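Local coordinates for protein glucokinase (Thermus thermophilus, PDB 3VOV) that phosphorylates hexose sugars as a zinc-containing hexokinase of the ROK family, probably transferring the phosphate from ATP to glucose and related sugars, at residues S126-T131 against G155-L160; V140-R145 against K234-G239; A179-R184 against R223-G228. All coordinates share one frame; numbering follows the deposited sequence.

Contact 1. Residues S126-T131 against G155-L160; sequences SSLYLT and GELGHL. With ZN (zinc ion), chain G.
L128 and L130 both carry CG anti to the backbone N (chi1 177° and -165°), which swings the two isobutyl groups on strand 127-132 over to L157. On the other side, CG of L157 is anti to its carbonyl carbon, and its CD1 reaches back to the strand. Both L128 branches meet that methyl from one side: CD1 lies 3.7 Å from L157 CD1, and CD2 of L128 is nearly as near. L130 works lower on the same side chain, its CD1 sitting 3.7 Å from L157 CB. The same L157 CD1 rests 3.5 Å from Y129 O, a van der Waals approach to a backbone oxygen. V140 on the next strand also touches L157, so the leucine is wedged against the sheet of the C-terminal half of this ROK kinase.

Two residues on, H159 ND1 binds the zinc ion at 2.2 Å, with C169, C171 and C176 completing the site. An inverse gamma turn centred on E156 runs from G155 to L157. No hydrogen bond joins the two segments: the loop bearing the zinc ligand meets this strand through van der Waals contacts, while its G155 and E156 make backbone hydrogen bonds to the second subunit.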
loop_
_atom_site.group_PDB
_atom_site.type_symbol
_atom_site.label_atom_id
_atom_site.label_comp_id
_atom_site.label_asym_id
_atom_site.label_seq_id
_atom_site.Cartn_x
_atom_site.Cartn_y
_atom_site.Cartn_z
ATOM N N SER B 126 25.245 20.532 -2.590
ATOM C CA SER B 126 24.705 19.297 -2.030
ATOM C C SER B 126 24.180 18.458 -3.176
ATOM O O SER B 126 23.742 18.987 -4.221
ATOM C CB SER B 126 23.623 19.559 -0.951
ATOM O OG SER B 126 22.384 20.029 -1.515
ATOM N N SER B 127 24.263 17.146 -3.016
ATOM C CA SER B 127 23.633 16.264 -3.963
ATOM C C SER B 127 23.222 14.954 -3.286
ATOM O O SER B 127 23.612 14.641 -2.148
ATOM C CB SER B 127 24.528 16.022 -5.196
ATOM O OG SER B 127 25.743 15.406 -4.809
ATOM N N LEU B 128 22.453 14.177 -4.026
ATOM C CA LEU B 128 21.924 12.942 -3.522
ATOM C C LEU B 128 22.143 11.945 -4.636
ATOM O O LEU B 128 21.820 12.219 -5.785
ATOM C CB LEU B 128 20.447 13.191 -3.277
ATOM C CG LEU B 128 19.396 12.222 -2.815
ATOM C CD1 LEU B 128 19.516 10.933 -3.542
ATOM C CD2 LEU B 128 19.345 12.085 -1.291
ATOM N N TYR B 129 22.721 10.806 -4.298
ATOM C CA TYR B 129 23.092 9.806 -5.286
ATOM C C TYR B 129 22.476 8.449 -4.953
ATOM O O TYR B 129 22.505 8.020 -3.796
ATOM C CB TYR B 129 24.608 9.684 -5.272
ATOM C CG TYR B 129 25.177 8.565 -6.105
ATOM C CD1 TYR B 129 25.326 8.718 -7.459
ATOM C CD2 TYR B 129 25.615 7.375 -5.517
ATOM C CE1 TYR B 129 25.866 7.707 -8.250
ATOM C CE2 TYR B 129 26.174 6.351 -6.287
ATOM C CZ TYR B 129 26.298 6.543 -7.671
ATOM O OH TYR B 129 26.862 5.583 -8.483
ATOM N N LEU B 130 21.931 7.782 -5.963
ATOM C CA LEU B 130 21.374 6.432 -5.786
ATOM C C LEU B 130 21.976 5.545 -6.819
ATOM O O LEU B 130 22.140 5.959 -7.965
ATOM C CB LEU B 130 19.854 6.460 -5.989
ATOM C CG LEU B 130 19.104 5.212 -5.489
ATOM C CD1 LEU B 130 18.947 5.306 -3.984
ATOM C CD2 LEU B 130 17.715 5.092 -6.189
ATOM N N THR B 131 22.388 4.356 -6.413
ATOM C CA THR B 131 22.905 3.397 -7.381
ATOM C C THR B 131 22.034 2.166 -7.369
ATOM O O THR B 131 21.865 1.529 -6.324
ATOM C CB THR B 131 24.422 3.036 -7.125
ATOM O OG1 THR B 131 24.791 1.905 -7.919
ATOM C CG2 THR B 131 24.675 2.763 -5.670
ATOM N N GLY B 155 22.659 7.718 4.941
ATOM C CA GLY B 155 22.663 7.539 3.474
ATOM C C GLY B 155 22.427 6.111 3.020
ATOM O O GLY B 155 22.860 5.738 1.953
ATOM N N GLU B 156 21.710 5.317 3.817
ATOM C CA GLU B 156 21.339 3.964 3.439
ATOM C C GLU B 156 20.012 4.062 2.646
ATOM O O GLU B 156 18.945 3.664 3.120
ATOM C CB GLU B 156 21.188 3.094 4.712
ATOM C CG GLU B 156 22.532 2.542 5.209
ATOM C CD GLU B 156 23.099 1.439 4.287
ATOM O OE1 GLU B 156 22.378 0.929 3.405
ATOM O OE2 GLU B 156 24.293 1.094 4.406
ATOM N N LEU B 157 20.113 4.677 1.474
ATOM C CA LEU B 157 18.961 5.167 0.713
ATOM C C LEU B 157 18.121 4.025 0.166
ATOM O O LEU B 157 16.923 4.180 -0.103
ATOM C CB LEU B 157 19.418 6.164 -0.387
ATOM C CG LEU B 157 20.216 7.406 0.114
ATOM C CD1 LEU B 157 20.413 8.479 -0.979
ATOM C CD2 LEU B 157 19.563 8.081 1.317
ATOM N N GLY B 158 18.737 2.857 0.026
ATOM C CA GLY B 158 18.011 1.675 -0.429
ATOM C C GLY B 158 17.049 1.112 0.607
ATOM O O GLY B 158 16.257 0.254 0.269
ATOM N N HIS B 159 17.097 1.592 1.860
ATOM C CA HIS B 159 16.306 0.927 2.867
ATOM C C HIS B 159 15.244 1.828 3.461
ATOM O O HIS B 159 14.733 1.573 4.528
ATOM C CB HIS B 159 17.220 0.236 3.885
ATOM C CG HIS B 159 18.084 -0.787 3.232
ATOM N ND1 HIS B 159 17.650 -2.069 2.965
ATOM C CD2 HIS B 159 19.315 -0.681 2.676
ATOM C CE1 HIS B 159 18.598 -2.726 2.316
ATOM N NE2 HIS B 159 19.615 -1.899 2.117
ATOM N N LEU B 160 14.893 2.880 2.744
ATOM C CA LEU B 160 13.707 3.651 3.133
ATOM C C LEU B 160 12.461 2.862 2.783
ATOM O O LEU B 160 12.413 2.197 1.751
ATOM C CB LEU B 160 13.701 5.015 2.473
ATOM C CG LEU B 160 14.567 6.021 3.268
ATOM C CD1 LEU B 160 15.982 6.097 2.734
ATOM C CD2 LEU B 160 13.863 7.399 3.244
HETATM ZN ZN ZN G . 15.807 -3.080 3.553
#

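Contact 2. Residues V140-R145 against K234-G239; sequences VVLGGR and KAFDPG
V140 and L142 on strand 136-142 face F236 at the C-terminal end of helix 212-236, a helix packed on the five-stranded mixed sheet of the C-terminal half, in the actin-like ATPase fold to which ROK kinases belong. The CA atoms of L142 and P238 lie 8.1 Å apart and those of V140 and F236 8.4 Å, the latter spacing bridged by side chains.

The aromatic contact is a CH-pi interaction. V140 CG2 stands 4.0 Å from the centroid of the F236 ring, 24° off the ring normal, so the methyl lies over the face but is displaced toward the rim, nearest CZ. The two side chains approach from opposite directions, valine from the sheet and phenylalanine from the helix.

The purely apolar contacts complete the grip. The other valine branch, CG1, is anti to its backbone N (chi1 -170°) and lies 3.6 Å from both F236 CD1 and F236 CE1, so the pair of methyls spans one side of the ring. L142 CD2 approaches obliquely and more loosely. L128 and L147 also touch the ring, and F236 of the second subunit meets it, which places this contact at a subunit interface. Replacing F236 by alanine is likely to leave the V140 methyls without their aromatic partner and open a gap between helix and sheet at that interface.

Polar interactions run within the segments or outward. L142 and R145 exchange backbone hydrogen bonds around the G143-G144 turn. Beyond F236 the chain leaves the helix at D237 with positive phi (50°), and the D237 carboxylate is taken by the second subunit: OD1 makes a salt bridge with NH1 of its R151, and OD2 accepts a hydrogen bond from N of its Q153.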
loop_
_atom_site.group_PDB
_atom_site.type_symbol
_atom_site.label_atom_id
_atom_site.label_comp_id
_atom_site.label_asym_id
_atom_site.label_seq_id
_atom_site.Cartn_x
_atom_site.Cartn_y
_atom_site.Cartn_z
ATOM N N VAL B 140 24.603 10.633 0.460
ATOM C CA VAL B 140 24.215 12.014 0.588
ATOM C C VAL B 140 25.458 12.876 0.831
ATOM O O VAL B 140 26.249 12.598 1.746
ATOM C CB VAL B 140 23.229 12.215 1.756
ATOM C CG1 VAL B 140 22.671 13.651 1.686
ATOM C CG2 VAL B 140 22.059 11.212 1.633
ATOM N N VAL B 141 25.601 13.912 0.009
ATOM C CA VAL B 141 26.749 14.842 0.047
ATOM C C VAL B 141 26.198 16.223 0.374
ATOM O O VAL B 141 25.380 16.773 -0.365
ATOM C CB VAL B 141 27.514 14.868 -1.293
ATOM C CG1 VAL B 141 28.738 15.825 -1.245
ATOM C CG2 VAL B 141 28.007 13.400 -1.636
ATOM N N LEU B 142 26.586 16.723 1.527
ATOM C CA LEU B 142 26.223 18.061 1.938
ATOM C C LEU B 142 27.446 18.912 2.327
ATOM O O LEU B 142 28.374 18.350 2.903
ATOM C CB LEU B 142 25.376 17.935 3.243
ATOM C CG LEU B 142 24.232 16.895 3.342
ATOM C CD1 LEU B 142 23.646 16.750 4.747
ATOM C CD2 LEU B 142 23.123 17.215 2.361
ATOM N N GLY B 143 27.467 20.242 2.054
ATOM C CA GLY B 143 28.542 20.899 1.095
ATOM C C GLY B 143 29.783 19.978 1.091
ATOM O O GLY B 143 30.818 20.303 1.683
ATOM N N GLY B 144 29.726 18.954 0.239
ATOM C CA GLY B 144 30.956 18.681 -0.570
ATOM C C GLY B 144 31.501 17.487 0.267
ATOM O O GLY B 144 32.516 16.933 -0.078
ATOM N N ARG B 145 30.822 17.123 1.389
ATOM C CA ARG B 145 31.201 15.962 2.227
ATOM C C ARG B 145 30.060 14.941 2.455
ATOM O O ARG B 145 28.882 15.303 2.591
ATOM C CB ARG B 145 31.757 16.369 3.605
ATOM C CG ARG B 145 32.884 17.414 3.650
ATOM C CD ARG B 145 34.274 16.964 3.101
ATOM N NE ARG B 145 34.613 15.546 3.203
ATOM C CZ ARG B 145 35.506 14.994 4.034
ATOM N NH1 ARG B 145 35.716 13.677 3.977
ATOM N NH2 ARG B 145 36.202 15.723 4.897
ATOM N N LYS B 234 12.300 15.636 -0.285
ATOM C CA LYS B 234 11.609 16.351 0.798
ATOM C C LYS B 234 12.493 16.367 2.056
ATOM O O LYS B 234 12.440 17.282 2.877
ATOM C CB LYS B 234 10.275 15.652 1.162
ATOM C CG LYS B 234 9.372 15.252 -0.023
ATOM C CD LYS B 234 8.940 16.427 -0.831
ATOM C CE LYS B 234 7.833 15.995 -1.815
ATOM N NZ LYS B 234 8.129 14.743 -2.612
ATOM N N ALA B 235 13.266 15.309 2.253
ATOM C CA ALA B 235 14.077 15.267 3.437
ATOM C C ALA B 235 15.332 16.140 3.227
ATOM O O ALA B 235 15.692 16.910 4.120
ATOM C CB ALA B 235 14.448 13.836 3.753
ATOM N N PHE B 236 15.971 16.042 2.047
ATOM C CA PHE B 236 17.283 16.644 1.850
ATOM C C PHE B 236 17.326 17.924 1.020
ATOM O O PHE B 236 18.237 18.723 1.234
ATOM C CB PHE B 236 18.257 15.621 1.227
ATOM C CG PHE B 236 18.599 14.482 2.124
ATOM C CD1 PHE B 236 19.570 14.623 3.119
ATOM C CD2 PHE B 236 17.973 13.234 1.964
ATOM C CE1 PHE B 236 19.912 13.548 3.948
ATOM C CE2 PHE B 236 18.307 12.157 2.798
ATOM C CZ PHE B 236 19.267 12.315 3.794
ATOM N N ASP B 237 16.394 18.092 0.057
ATOM C CA ASP B 237 16.348 19.264 -0.846
ATOM C C ASP B 237 17.738 19.478 -1.471
ATOM O O ASP B 237 18.339 20.548 -1.307
ATOM C CB ASP B 237 15.859 20.536 -0.106
ATOM C CG ASP B 237 15.661 21.750 -1.045
ATOM O OD1 ASP B 237 15.502 21.570 -2.277
ATOM O OD2 ASP B 237 15.643 22.886 -0.528
ATOM N N PRO B 238 18.263 18.445 -2.168
ATOM C CA PRO B 238 19.628 18.497 -2.677
ATOM C C PRO B 238 19.700 19.365 -3.931
ATOM O O PRO B 238 18.688 19.550 -4.605
ATOM C CB PRO B 238 19.891 17.035 -3.050
ATOM C CG PRO B 238 18.526 16.537 -3.504
ATOM C CD PRO B 238 17.585 17.176 -2.523
ATOM N N GLY B 239 20.874 19.888 -4.254
ATOM C CA GLY B 239 21.059 20.664 -5.486
ATOM C C GLY B 239 20.583 19.853 -6.691
ATOM O O GLY B 239 19.789 20.326 -7.501
#

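Contact 3. Residues A179-R184 against R223-G228; sequences ALAAGR and RYVGIG
A181 and V225 are the closest backbone pair, their CA atoms 6.8 Å apart, where the short helix 177-181 approaches the long helix 212-236. Residues 223-228 are regular helix, with I227 N bonded to R223 O and G228 N to Y224 O, each at 2.8 Å. In the other segment, A182 takes the N-cap position of helix 183-194 with an extended psi of 161°, and its CB points away from helix 212-236, whereas those of L180 and A181 point toward it.

The principal side-chain contact is a CH-pi interaction. L180 CD1 lies 3.8 Å from the centroid of the Y224 ring and 13° off its normal, placing the methyl over the middle of the face. Its nearest ring atom is Y224 CD1, at 3.7 Å, while L180 CB lies 4.1 Å from Y224 CD2. Tyrosine chi1 of -84° puts CG anti to the carbonyl carbon and directs the ring toward helix 177-181, where the two side chains meet at an oblique angle.

This is helix-to-helix packing in the C-terminal half of the actin-like ATPase fold, close to the zinc site: helix 177-181 directly follows the zinc ligand C176, whose side chain is about 6 Å from that of L180.

The second contact is smaller. A181 CB meets V225 CG2 at 3.6 Å, a short methyl side chain being consistent with the close CA spacing. A181 also touches I136, and V225 touches Y255 and L259. At its polar end, Y224 OH is hydrogen-bonded to the backbone O of G165 in the third subunit.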
loop_
_atom_site.group_PDB
_atom_site.type_symbol
_atom_site.label_atom_id
_atom_site.label_comp_id
_atom_site.label_asym_id
_atom_site.label_seq_id
_atom_site.Cartn_x
_atom_site.Cartn_y
_atom_site.Cartn_z
ATOM N N ALA B 179 14.286 -3.689 -1.876
ATOM C CA ALA B 179 13.524 -4.922 -2.011
ATOM C C ALA B 179 12.436 -4.794 -3.121
ATOM O O ALA B 179 11.810 -5.801 -3.524
ATOM C CB ALA B 179 12.885 -5.264 -0.689
ATOM N N LEU B 180 12.205 -3.567 -3.584
ATOM C CA LEU B 180 11.199 -3.335 -4.620
ATOM C C LEU B 180 11.784 -3.247 -6.002
ATOM O O LEU B 180 11.100 -3.581 -6.984
ATOM C CB LEU B 180 10.460 -2.008 -4.360
ATOM C CG LEU B 180 9.542 -2.033 -3.106
ATOM C CD1 LEU B 180 9.092 -0.579 -2.814
ATOM C CD2 LEU B 180 8.301 -3.012 -3.244
ATOM N N ALA B 181 13.022 -2.723 -6.086
ATOM C CA ALA B 181 13.533 -2.205 -7.361
ATOM C C ALA B 181 14.981 -2.550 -7.691
ATOM O O ALA B 181 15.472 -2.198 -8.788
ATOM C CB ALA B 181 13.344 -0.674 -7.416
ATOM N N ALA B 182 15.682 -3.215 -6.774
ATOM C CA ALA B 182 17.074 -3.584 -7.085
ATOM C C ALA B 182 17.099 -4.639 -8.203
ATOM O O ALA B 182 16.104 -5.307 -8.461
ATOM C CB ALA B 182 17.788 -4.123 -5.824
ATOM N N GLY B 183 18.263 -4.778 -8.846
ATOM C CA GLY B 183 18.577 -5.917 -9.701
ATOM C C GLY B 183 18.073 -7.231 -9.211
ATOM O O GLY B 183 17.346 -7.891 -9.920
ATOM N N ARG B 184 18.414 -7.610 -7.989
ATOM C CA ARG B 184 17.989 -8.889 -7.475
ATOM C C ARG B 184 16.503 -8.941 -7.199
ATOM O O ARG B 184 15.921 -10.001 -7.195
ATOM C CB ARG B 184 18.750 -9.272 -6.207
ATOM C CG ARG B 184 20.212 -9.651 -6.468
ATOM C CD ARG B 184 20.925 -9.996 -5.177
ATOM N NE ARG B 184 20.203 -11.049 -4.505
ATOM C CZ ARG B 184 19.647 -10.938 -3.307
ATOM N NH1 ARG B 184 19.008 -11.980 -2.788
ATOM N NH2 ARG B 184 19.748 -9.817 -2.631
ATOM N N ARG B 223 9.008 3.167 -11.429
ATOM C CA ARG B 223 8.247 4.156 -10.660
ATOM C C ARG B 223 8.637 4.214 -9.161
ATOM O O ARG B 223 8.590 5.289 -8.570
ATOM C CB ARG B 223 6.729 3.889 -10.773
ATOM C CG ARG B 223 6.157 4.035 -12.247
ATOM C CD ARG B 223 4.626 4.122 -12.216
ATOM N NE ARG B 223 4.070 2.868 -11.746
ATOM C CZ ARG B 223 3.906 1.787 -12.508
ATOM N NH1 ARG B 223 4.200 1.820 -13.810
ATOM N NH2 ARG B 223 3.414 0.690 -11.963
ATOM N N TYR B 224 8.921 3.064 -8.534
ATOM C CA TYR B 224 9.311 3.078 -7.111
ATOM C C TYR B 224 10.615 3.832 -6.924
ATOM O O TYR B 224 10.800 4.527 -5.922
ATOM C CB TYR B 224 9.433 1.669 -6.531
ATOM C CG TYR B 224 8.083 1.096 -6.075
ATOM C CD1 TYR B 224 7.305 1.763 -5.118
ATOM C CD2 TYR B 224 7.627 -0.109 -6.574
ATOM C CE1 TYR B 224 6.057 1.205 -4.664
ATOM C CE2 TYR B 224 6.399 -0.668 -6.170
ATOM C CZ TYR B 224 5.623 0.006 -5.251
ATOM O OH TYR B 224 4.467 -0.565 -4.871
ATOM N N VAL B 225 11.513 3.725 -7.904
ATOM C CA VAL B 225 12.770 4.493 -7.828
ATOM C C VAL B 225 12.435 5.987 -7.910
ATOM O O VAL B 225 12.932 6.751 -7.100
ATOM C CB VAL B 225 13.780 4.087 -8.906
ATOM C CG1 VAL B 225 15.005 5.037 -8.848
ATOM C CG2 VAL B 225 14.227 2.596 -8.690
ATOM N N GLY B 226 11.571 6.382 -8.855
ATOM C CA GLY B 226 11.133 7.762 -8.971
ATOM C C GLY B 226 10.479 8.274 -7.704
ATOM O O GLY B 226 10.726 9.415 -7.241
ATOM N N ILE B 227 9.616 7.445 -7.124
ATOM C CA ILE B 227 8.935 7.845 -5.909
ATOM C C ILE B 227 9.922 7.977 -4.754
ATOM O O ILE B 227 9.803 8.914 -3.924
ATOM C CB ILE B 227 7.806 6.826 -5.516
ATOM C CG1 ILE B 227 6.677 6.870 -6.552
ATOM C CG2 ILE B 227 7.241 7.147 -4.086
ATOM C CD1 ILE B 227 5.633 5.699 -6.358
ATOM N N GLY B 228 10.852 7.022 -4.642
ATOM C CA GLY B 228 11.788 7.040 -3.501
ATOM C C GLY B 228 12.712 8.254 -3.572
ATOM O O GLY B 228 12.959 8.912 -2.578
#

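In the fold
All three contacts are buried, but contact 1 lies nearest the chain centre, its own centre about 9 Å from it against about 16 and 15 Å for contacts 2 and 3. Contacts 1 and 2 share one sheet: strands 127-132 and 136-142 are neighbours in it, and S127 N to V141 O measures 2.9 Å, a probable hydrogen bond. Contacts 2 and 3 use the C-terminal end and the middle of helix 212-236, without touching each other. Contact 1 meets contact 3 where L130 CD2 lies 3.8 Å from V225 CG1. All three reach a neighbouring subunit. Between side chains, contact 1 is aliphatic, with a zinc ligand two residues on, whereas contacts 2 and 3 each set a methyl over an aromatic face.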